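Local coordinates for regulator of G-protein signaling 16 (Mus musculus, PDB 3C7L) that accelerates GTP hydrolysis by G protein alpha subunits through its RGS domain, driving them into the inactive GDP-bound form and so damping receptor signalling, at residues A37-E42 and K121-R126. Sequence-based numbering, arbitrary orientation.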
loop_
_atom_site.group_PDB
_atom_site.type_symbol
_atom_site.label_atom_id
_atom_site.label_comp_id
_atom_site.label_asym_id
_atom_site.label_seq_id
_atom_site.Cartn_x
_atom_site.Cartn_y
_atom_site.Cartn_z
ATOM N N ALA A 37 -1.956 -0.762 12.984
ATOM C CA ALA A 37 -1.727 -1.596 14.158
ATOM C C ALA A 37 -2.383 -2.961 13.992
ATOM O O ALA A 37 -1.806 -3.983 14.377
ATOM C CB ALA A 37 -2.259 -0.904 15.396
ATOM N N PHE A 38 -3.584 -2.983 13.415
ATOM C CA PHE A 38 -4.293 -4.238 13.194
ATOM C C PHE A 38 -3.458 -5.126 12.270
ATOM O O PHE A 38 -3.274 -6.316 12.533
ATOM C CB PHE A 38 -5.666 -3.971 12.563
ATOM C CG PHE A 38 -6.466 -5.217 12.294
ATOM C CD1 PHE A 38 -7.121 -5.879 13.329
ATOM C CD2 PHE A 38 -6.552 -5.736 11.002
ATOM C CE1 PHE A 38 -7.857 -7.047 13.080
ATOM C CE2 PHE A 38 -7.284 -6.903 10.746
ATOM C CZ PHE A 38 -7.936 -7.555 11.786
ATOM N N LEU A 39 -2.953 -4.535 11.188
ATOM C CA LEU A 39 -2.134 -5.258 10.221
ATOM C C LEU A 39 -0.809 -5.750 10.804
ATOM O O LEU A 39 -0.358 -6.849 10.502
ATOM C CB LEU A 39 -1.855 -4.371 9.001
ATOM C CG LEU A 39 -3.084 -3.987 8.176
ATOM C CD1 LEU A 39 -2.677 -3.156 6.967
ATOM C CD2 LEU A 39 -3.800 -5.248 7.730
ATOM N N LYS A 40 -0.184 -4.930 11.637
ATOM C CA LYS A 40 1.095 -5.291 12.243
ATOM C C LYS A 40 1.003 -6.553 13.100
ATOM O O LYS A 40 1.940 -7.358 13.138
ATOM C CB LYS A 40 1.616 -4.124 13.089
ATOM C CG LYS A 40 3.053 -4.281 13.549
ATOM C CD LYS A 40 3.568 -2.999 14.196
ATOM C CE LYS A 40 5.053 -3.094 14.530
ATOM N NZ LYS A 40 5.596 -1.804 15.050
ATOM N N THR A 41 -0.121 -6.738 13.784
ATOM C CA THR A 41 -0.264 -7.918 14.625
ATOM C C THR A 41 -0.338 -9.204 13.801
ATOM O O THR A 41 -0.143 -10.298 14.336
ATOM C CB THR A 41 -1.499 -7.823 15.543
ATOM O OG1 THR A 41 -2.691 -7.892 14.752
ATOM C CG2 THR A 41 -1.479 -6.509 16.320
ATOM N N GLU A 42 -0.633 -9.090 12.507
ATOM C CA GLU A 42 -0.666 -10.277 11.659
ATOM C C GLU A 42 0.358 -10.197 10.537
ATOM O O GLU A 42 0.215 -10.828 9.485
ATOM C CB GLU A 42 -2.068 -10.545 11.099
ATOM C CG GLU A 42 -2.784 -9.375 10.480
ATOM C CD GLU A 42 -4.161 -9.776 9.986
ATOM O OE1 GLU A 42 -4.407 -9.696 8.768
ATOM O OE2 GLU A 42 -4.999 -10.180 10.817
ATOM N N LYS A 121 -10.048 -6.830 0.262
ATOM C CA LYS A 121 -10.878 -8.025 0.239
ATOM C C LYS A 121 -10.620 -9.026 1.360
ATOM O O LYS A 121 -11.181 -10.121 1.347
ATOM C CB LYS A 121 -10.741 -8.730 -1.115
ATOM C CG LYS A 121 -11.259 -7.924 -2.294
ATOM C CD LYS A 121 -12.728 -7.542 -2.114
ATOM C CE LYS A 121 -13.257 -6.797 -3.328
ATOM N NZ LYS A 121 -14.684 -6.395 -3.156
ATOM N N ASP A 122 -9.786 -8.662 2.329
ATOM C CA ASP A 122 -9.492 -9.576 3.429
ATOM C C ASP A 122 -9.294 -8.916 4.796
ATOM O O ASP A 122 -10.167 -8.998 5.669
ATOM C CB ASP A 122 -8.258 -10.412 3.096
ATOM C CG ASP A 122 -7.807 -11.265 4.260
ATOM O OD1 ASP A 122 -8.676 -11.868 4.921
ATOM O OD2 ASP A 122 -6.585 -11.339 4.511
ATOM N N SER A 123 -8.152 -8.259 4.983
ATOM C CA SER A 123 -7.851 -7.627 6.264
ATOM C C SER A 123 -8.700 -6.404 6.578
ATOM O O SER A 123 -8.955 -6.114 7.747
ATOM C CB SER A 123 -6.361 -7.270 6.342
ATOM O OG SER A 123 -5.937 -6.486 5.236
ATOM N N TYR A 124 -9.142 -5.688 5.547
ATOM C CA TYR A 124 -9.965 -4.493 5.753
ATOM C C TYR A 124 -11.306 -4.881 6.377
ATOM O O TYR A 124 -11.697 -4.328 7.404
ATOM C CB TYR A 124 -10.143 -3.754 4.419
ATOM C CG TYR A 124 -11.255 -2.720 4.352
ATOM C CD1 TYR A 124 -11.351 -1.681 5.289
ATOM C CD2 TYR A 124 -12.176 -2.747 3.304
ATOM C CE1 TYR A 124 -12.343 -0.693 5.173
ATOM C CE2 TYR A 124 -13.162 -1.773 3.179
ATOM C CZ TYR A 124 -13.239 -0.751 4.111
ATOM O OH TYR A 124 -14.207 0.209 3.953
ATOM N N PRO A 125 -12.029 -5.835 5.770
ATOM C CA PRO A 125 -13.311 -6.236 6.352
ATOM C C PRO A 125 -13.153 -6.830 7.751
ATOM O O PRO A 125 -14.022 -6.653 8.597
ATOM C CB PRO A 125 -13.841 -7.255 5.349
ATOM C CG PRO A 125 -13.326 -6.728 4.056
ATOM C CD PRO A 125 -11.893 -6.379 4.406
ATOM N N ARG A 126 -12.055 -7.538 8.003
ATOM C CA ARG A 126 -11.858 -8.113 9.329
ATOM C C ARG A 126 -11.544 -7.015 10.343
ATOM O O ARG A 126 -11.897 -7.121 11.521
ATOM C CB ARG A 126 -10.754 -9.186 9.311
ATOM C CG ARG A 126 -11.208 -10.477 8.626
ATOM C CD ARG A 126 -10.211 -11.624 8.724
ATOM N NE ARG A 126 -8.995 -11.405 7.945
ATOM C CZ ARG A 126 -7.858 -10.930 8.442
ATOM N NH1 ARG A 126 -7.770 -10.614 9.728
ATOM N NH2 ARG A 126 -6.801 -10.790 7.653
#
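Leu39 and Ser123 mark the closest backbone approach between the C-terminal part of helix 29-40, with the residues that follow it, and helix 109-128, their CA atoms 7.3 Å apart. The second helix is irregular here: it widens into a pi-type turn at 121-123 and is kinked where the backbone N of Asp122 and of Pro125 lack a bond to the preceding turn. Side chains bridge the separation, and they illustrate how one arginine, braced by a carboxylate of its own helix, can tie that helix to a residue just beyond another. A bend about the CG-CD bond of Arg126 (chi3 -69°) helps bring its guanidinium between Glu42 and Asp122. Glu42 is gripped end-on, with nearly coplanar groups: Arg126 NH2 donates to Glu42 OE1 over 2.9 Å in an almost straight bond (177°), Arg126 NH1 donates to Glu42 OE2 over 3.0 Å, and both oxygens use their syn lone pairs. Asp122 is held side-on by NE and NH2 of Arg126, which lie well above its carboxylate plane; Arg126 NE to Asp122 OD1 measures 3.1 Å. This shared cation probably offsets the repulsion between the two acids. A leucine in place of Arg126 would probably leave Glu42 and Asp122 without their common counter-charge and Glu42 freer to swing away. Beside the network, Phe38 lies with CG anti to its backbone N (chi1 180°), which carries ring atom CZ to 3.7 Å from Arg126 NH1, while CE2 rests 3.5 Å from Ser123 O. Deeper in, the Leu39 methyl CD2 packs on CB and OG of buried Ser123. Within the helical RGS domain, Leu39 also touches Ser44 and, on helix 45-57, Glu45 and Leu48; Phe38 reaches Ser130, and the CB of Tyr124 points away from residues 37-42, its ring meeting Phe22 of helix 22-25.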